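Local structure of 4-amino-4-deoxychorismate lyase (Legionella pneumophila, 3LUL) at residues I127-D132 with I149-Q154; V172-C177 with D195-G200. The protein is a pyridoxal-phosphate enzyme of the class IV aminotransferase family, its cofactor carried on a lysine side chain and its subunits paired in a dimer. One frame throughout, in Å; residues are numbered along the deposited sequence. Where two conformers were deposited one is given.

Contact 1: I127-D132 with I149-Q154; sequences INWLRD and IIAQRQ
W129 and I127 reach from segment 127-132 toward one side of helix 149-154, where the methyl of A151 meets both of them. The tightest point is I127 CD1 against A151 CB at 3.5 Å, shorter than ordinary van der Waals separation; A151 CA lies 3.7 Å from the same CD1. The CA atoms of I127 and A151 are the nearest such pair of the two segments, 6.9 Å apart, consistent with A151 having no more than a methyl here. The branching of I127 serves two surfaces. CG1 stands beside the backbone N (chi1 -71°) and carries CD1 to the helix, while CG2 is anti to that N and sits over the centre of the W129 indole, 3.4 Å above its plane. One indole face is thereby covered from within its own segment. The six-membered end of the ring points to the helix, with W129 CZ2 4.1 Å from A151 CB and W129 CH2 4.1 Å from I150 CG2; both methyls approach obliquely. Q154 differs. Its extended chain brings NE2 in at the ring edge, 3.8 Å from W129 CZ3 and in the indole plane, with the amide turned 88° from the ring. No hydrogen bond crosses between the segments, so the contact rests on apolar packing plus the Q154 amide at the indole edge. The indole N-H is instead taken by E147, earlier on the same helix, which also forms a salt bridge with R131. P136 of the second subunit packs on W129. Strand 122-131 pairs in parallel with strand 162-167, and helix 146-157 lies between them in sequence, making a beta-alpha-beta crossover; A163 of the second strand touches both I127 and A151, closing the packing beneath the helix.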
loop_
_atom_site.group_PDB
_atom_site.type_symbol
_atom_site.label_atom_id
_atom_site.label_comp_id
_atom_site.label_asym_id
_atom_site.label_seq_id
_atom_site.Cartn_x
_atom_site.Cartn_y
_atom_site.Cartn_z
ATOM N N ILE B 127 -1.966 16.828 -5.713
ATOM C CA ILE B 127 -1.930 16.341 -4.346
ATOM C C ILE B 127 -0.790 17.033 -3.572
ATOM O O ILE B 127 0.294 17.260 -4.115
ATOM C CB ILE B 127 -1.772 14.805 -4.392
ATOM C CG1 ILE B 127 -3.097 14.162 -4.891
ATOM C CG2 ILE B 127 -1.322 14.232 -3.072
ATOM C CD1 ILE B 127 -4.280 14.195 -3.943
ATOM N N ASN B 128 -1.033 17.313 -2.296
ATOM C CA ASN B 128 -0.089 18.090 -1.473
ATOM C C ASN B 128 1.071 17.250 -0.921
ATOM O O ASN B 128 2.175 17.746 -0.745
ATOM C CB ASN B 128 -0.797 18.806 -0.306
ATOM C CG ASN B 128 -1.405 17.854 0.692
ATOM O OD1 ASN B 128 -2.191 16.974 0.329
ATOM N ND2 ASN B 128 -1.037 18.017 1.965
ATOM N N TRP B 129 0.821 15.996 -0.605
ATOM C CA TRP B 129 1.922 15.159 -0.143
ATOM C C TRP B 129 2.792 14.701 -1.340
ATOM O O TRP B 129 2.284 14.514 -2.477
ATOM C CB TRP B 129 1.420 13.999 0.712
ATOM C CG TRP B 129 0.669 12.918 -0.003
ATOM C CD1 TRP B 129 1.198 11.870 -0.687
ATOM C CD2 TRP B 129 -0.756 12.734 -0.033
ATOM N NE1 TRP B 129 0.201 11.080 -1.170
ATOM C CE2 TRP B 129 -1.007 11.573 -0.755
ATOM C CE3 TRP B 129 -1.838 13.443 0.491
ATOM C CZ2 TRP B 129 -2.312 11.100 -1.004
ATOM C CZ3 TRP B 129 -3.154 12.942 0.245
ATOM C CH2 TRP B 129 -3.356 11.805 -0.494
ATOM N N LEU B 130 4.103 14.556 -1.083
ATOM C CA LEU B 130 5.084 14.207 -2.115
ATOM C C LEU B 130 5.594 12.772 -1.980
ATOM O O LEU B 130 5.602 12.218 -0.889
ATOM C CB LEU B 130 6.234 15.196 -2.087
ATOM C CG LEU B 130 5.841 16.696 -2.180
ATOM C CD1 LEU B 130 7.114 17.602 -2.096
ATOM C CD2 LEU B 130 5.030 17.050 -3.418
ATOM N N ARG B 131 6.064 12.215 -3.093
ATOM C CA ARG B 131 6.637 10.867 -3.157
ATOM C C ARG B 131 8.138 10.937 -3.378
ATOM O O ARG B 131 8.616 11.700 -4.204
ATOM C CB ARG B 131 6.017 10.050 -4.293
ATOM C CG ARG B 131 4.565 9.781 -4.114
ATOM C CD ARG B 131 3.886 9.184 -5.366
ATOM N NE ARG B 131 2.529 8.773 -5.013
ATOM C CZ ARG B 131 1.694 8.195 -5.880
ATOM N NH1 ARG B 131 2.078 7.993 -7.131
ATOM N NH2 ARG B 131 0.487 7.813 -5.492
ATOM N N ASP B 132 8.887 10.113 -2.658
ATOM C CA ASP B 132 10.314 9.944 -2.934
ATOM C C ASP B 132 10.445 9.071 -4.167
ATOM O O ASP B 132 9.978 7.948 -4.200
ATOM C CB ASP B 132 11.030 9.279 -1.752
ATOM C CG ASP B 132 12.537 9.426 -1.813
ATOM O OD1 ASP B 132 13.078 9.539 -2.925
ATOM O OD2 ASP B 132 13.183 9.429 -0.744
ATOM N N ILE B 149 -6.530 5.701 -3.781
ATOM C CA ILE B 149 -7.949 5.802 -3.411
ATOM C C ILE B 149 -8.223 7.089 -2.641
ATOM O O ILE B 149 -9.144 7.831 -2.979
ATOM C CB ILE B 149 -8.416 4.556 -2.577
ATOM C CG1 ILE B 149 -8.415 3.311 -3.471
ATOM C CG2 ILE B 149 -9.821 4.797 -1.973
ATOM C CD1 ILE B 149 -8.553 2.012 -2.695
ATOM N N ILE B 150 -7.425 7.362 -1.620
ATOM C CA ILE B 150 -7.611 8.578 -0.809
ATOM C C ILE B 150 -7.489 9.853 -1.704
ATOM O O ILE B 150 -8.331 10.748 -1.643
ATOM C CB ILE B 150 -6.605 8.606 0.375
ATOM C CG1 ILE B 150 -6.892 7.447 1.371
ATOM C CG2 ILE B 150 -6.625 10.002 1.087
ATOM C CD1 ILE B 150 -5.813 7.302 2.443
ATOM N N ALA B 151 -6.445 9.889 -2.531
ATOM C CA ALA B 151 -6.170 11.003 -3.433
ATOM C C ALA B 151 -7.326 11.196 -4.423
ATOM O O ALA B 151 -7.818 12.313 -4.621
ATOM C CB ALA B 151 -4.858 10.761 -4.144
ATOM N N GLN B 152 -7.824 10.111 -5.001
ATOM C CA GLN B 152 -8.975 10.231 -5.902
ATOM C C GLN B 152 -10.267 10.696 -5.217
ATOM O O GLN B 152 -10.995 11.550 -5.737
ATOM C CB GLN B 152 -9.239 8.939 -6.662
ATOM C CG GLN B 152 -10.433 9.111 -7.621
ATOM C CD GLN B 152 -10.335 8.255 -8.815
ATOM O OE1 GLN B 152 -10.100 7.069 -8.707
ATOM N NE2 GLN B 152 -10.489 8.846 -9.975
ATOM N N ARG B 153 -10.548 10.178 -4.037
ATOM C CA ARG B 153 -11.657 10.719 -3.248
ATOM C C ARG B 153 -11.538 12.204 -2.959
ATOM O O ARG B 153 -12.557 12.905 -2.955
ATOM C CB ARG B 153 -11.801 9.970 -1.947
ATOM C CG ARG B 153 -12.233 8.512 -2.118
ATOM C CD ARG B 153 -12.747 8.002 -0.759
ATOM N NE ARG B 153 -12.776 6.545 -0.619
ATOM C CZ ARG B 153 -13.556 5.742 -1.339
ATOM N NH1 ARG B 153 -14.367 6.239 -2.284
ATOM N NH2 ARG B 153 -13.544 4.429 -1.111
ATOM N N GLN B 154 -10.327 12.706 -2.736
ATOM C CA GLN B 154 -10.157 14.157 -2.459
ATOM C C GLN B 154 -10.476 14.983 -3.692
ATOM O O GLN B 154 -11.131 16.046 -3.620
ATOM C CB GLN B 154 -8.735 14.504 -2.034
ATOM C CG GLN B 154 -8.363 14.033 -0.657
ATOM C CD GLN B 154 -7.046 14.625 -0.141
ATOM O OE1 GLN B 154 -6.417 15.455 -0.797
ATOM N NE2 GLN B 154 -6.632 14.175 1.038
#

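Contact 2: V172-C177 with D195-G200; sequences VTETTC and DGILPG
T173 packs over I197 and the chain around G196, and each atom of its side chain has a distinct partner. CB rests on I197 CG2 at 3.6 Å. From there CG2 turns to the carbonyl of D195, 3.4 Å from its O. The hydroxyl lies between the backbone N and the carbonyl carbon (chi1 62°), which directs OG1 to water 2, to which it donates at 2.8 Å. That water donates hydrogen bonds to G196 O at 2.9 Å and to E174 OE2 at 3.2 Å, joining three groups from the two segments. I197 returns the contact through CG2, 3.5 Å from T173 O. Next along, E174 makes the direct bond: L198 N donates to E174 OE1 at 2.9 Å with an angle of 159° at the hydrogen, arriving on the syn side but 35° out of the carboxylate plane. Both carboxylate oxygens thus engage the opposite loop, one directly and one through water. At the other end water 1 bridges V172 O and D195 OD2, while D195 OD1 is held by S221 and R192. In sequence, E174 with N179 and the later L198-P199-G200 fit the class IV aminotransferase signature, and G200 occupies the N-cap position of helix 201-212; the arrangement folds separate parts of that signature against each other.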
loop_
_atom_site.group_PDB
_atom_site.type_symbol
_atom_site.label_atom_id
_atom_site.label_comp_id
_atom_site.label_asym_id
_atom_site.label_seq_id
_atom_site.Cartn_x
_atom_site.Cartn_y
_atom_site.Cartn_z
ATOM N N VAL B 172 6.504 16.405 -11.560
ATOM C CA VAL B 172 5.302 15.615 -11.863
ATOM C C VAL B 172 5.647 14.138 -12.045
ATOM O O VAL B 172 6.655 13.823 -12.673
ATOM C CB VAL B 172 4.665 16.078 -13.210
ATOM C CG1 VAL B 172 3.326 15.357 -13.454
ATOM C CG2 VAL B 172 4.489 17.587 -13.255
ATOM N N THR B 173 4.829 13.240 -11.530
ATOM C CA THR B 173 4.986 11.805 -11.793
ATOM C C THR B 173 3.806 11.308 -12.658
ATOM O O THR B 173 3.931 11.217 -13.873
ATOM C CB THR B 173 5.213 10.978 -10.513
ATOM O OG1 THR B 173 4.085 11.070 -9.599
ATOM C CG2 THR B 173 6.469 11.481 -9.848
ATOM N N GLU B 174 2.669 11.045 -12.033
ATOM C CA GLU B 174 1.536 10.393 -12.697
ATOM C C GLU B 174 0.287 10.655 -11.903
ATOM O O GLU B 174 0.356 11.254 -10.828
ATOM C CB GLU B 174 1.811 8.886 -12.753
ATOM C CG GLU B 174 1.945 8.285 -11.385
ATOM C CD GLU B 174 2.569 6.908 -11.374
ATOM O OE1 GLU B 174 2.845 6.358 -12.456
ATOM O OE2 GLU B 174 2.714 6.367 -10.265
ATOM N N THR B 175 -0.865 10.208 -12.414
ATOM C CA THR B 175 -2.092 10.250 -11.641
ATOM C C THR B 175 -2.330 8.963 -10.826
ATOM O O THR B 175 -1.420 8.152 -10.639
ATOM C CB THR B 175 -3.341 10.551 -12.550
ATOM O OG1 THR B 175 -3.669 9.405 -13.337
ATOM C CG2 THR B 175 -3.092 11.811 -13.432
ATOM N N THR B 176 -3.548 8.788 -10.336
ATOM C CA THR B 176 -3.936 7.544 -9.638
ATOM C C THR B 176 -3.987 6.305 -10.529
ATOM O O THR B 176 -4.008 5.175 -10.034
ATOM C CB THR B 176 -5.304 7.663 -8.978
ATOM O OG1 THR B 176 -6.340 7.784 -9.971
ATOM C CG2 THR B 176 -5.341 8.858 -8.007
ATOM N N CYS B 177 -4.063 6.509 -11.843
ATOM C CA CYS B 177 -4.258 5.384 -12.762
ATOM C C CYS B 177 -3.672 5.558 -14.157
ATOM O O CYS B 177 -3.935 4.738 -15.034
ATOM C CB CYS B 177 -5.772 5.138 -12.875
ATOM S SG CYS B 177 -6.636 6.475 -13.719
ATOM N N ASP B 195 11.964 9.653 -12.540
ATOM C CA ASP B 195 11.209 10.545 -11.675
ATOM C C ASP B 195 10.326 9.795 -10.660
ATOM O O ASP B 195 9.717 10.432 -9.785
ATOM C CB ASP B 195 10.336 11.536 -12.473
ATOM C CG ASP B 195 11.136 12.501 -13.317
ATOM O OD1 ASP B 195 12.245 12.899 -12.878
ATOM O OD2 ASP B 195 10.625 12.864 -14.425
ATOM N N GLY B 196 10.240 8.461 -10.783
ATOM C CA GLY B 196 9.528 7.616 -9.852
ATOM C C GLY B 196 8.094 7.324 -10.271
ATOM O O GLY B 196 7.146 7.557 -9.518
ATOM N N ILE B 197 7.929 6.913 -11.520
ATOM C CA ILE B 197 6.618 6.644 -12.097
ATOM C C ILE B 197 6.457 5.166 -12.372
ATOM O O ILE B 197 7.442 4.411 -12.385
ATOM C CB ILE B 197 6.418 7.399 -13.459
ATOM C CG1 ILE B 197 7.464 6.965 -14.488
ATOM C CG2 ILE B 197 6.454 8.925 -13.236
ATOM C CD1 ILE B 197 7.199 7.449 -15.943
ATOM N N LEU B 198 5.218 4.757 -12.540
ATOM C CA LEU B 198 4.894 3.438 -13.072
ATOM C C LEU B 198 5.220 3.497 -14.562
ATOM O O LEU B 198 4.688 4.359 -15.260
ATOM C CB LEU B 198 3.412 3.138 -12.844
ATOM C CG LEU B 198 2.937 1.692 -12.807
ATOM C CD1 LEU B 198 2.919 1.108 -14.170
ATOM C CD2 LEU B 198 3.828 0.828 -11.868
ATOM N N PRO B 199 6.091 2.587 -15.058
ATOM C CA PRO B 199 6.433 2.555 -16.488
ATOM C C PRO B 199 5.294 1.967 -17.291
ATOM O O PRO B 199 5.238 0.765 -17.540
ATOM C CB PRO B 199 7.656 1.648 -16.531
ATOM C CG PRO B 199 7.408 0.665 -15.383
ATOM C CD PRO B 199 6.680 1.439 -14.322
ATOM N N GLY B 200 4.333 2.809 -17.653
ATOM C CA GLY B 200 3.134 2.300 -18.303
ATOM C C GLY B 200 3.426 1.663 -19.651
ATOM O O GLY B 200 4.367 2.067 -20.395
HETATM O O HOH W 1 8.692 14.877 -14.074
HETATM O O HOH W 2 4.507 8.479 -8.608
#

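Both contacts are buried, yet they differ in depth and chemistry. Contact 1 lies about 16 Å from the centre of the chain and near the second subunit, whereas contact 2 lies about 9 Å from it. Strand 162-167 is common to both: I127 and A151 rest on it from one pair of segments, and V172 from the other. Their centres are 12 Å apart, and R131 NH1 faces E174 OE2 at 3.6 Å, a long and weak ion pair; Q152 also packs on T176. Carbon surfaces hold the helix in contact 1, while contact 2, lacking a helix, adds one direct hydrogen bond and two bridging waters to its packing.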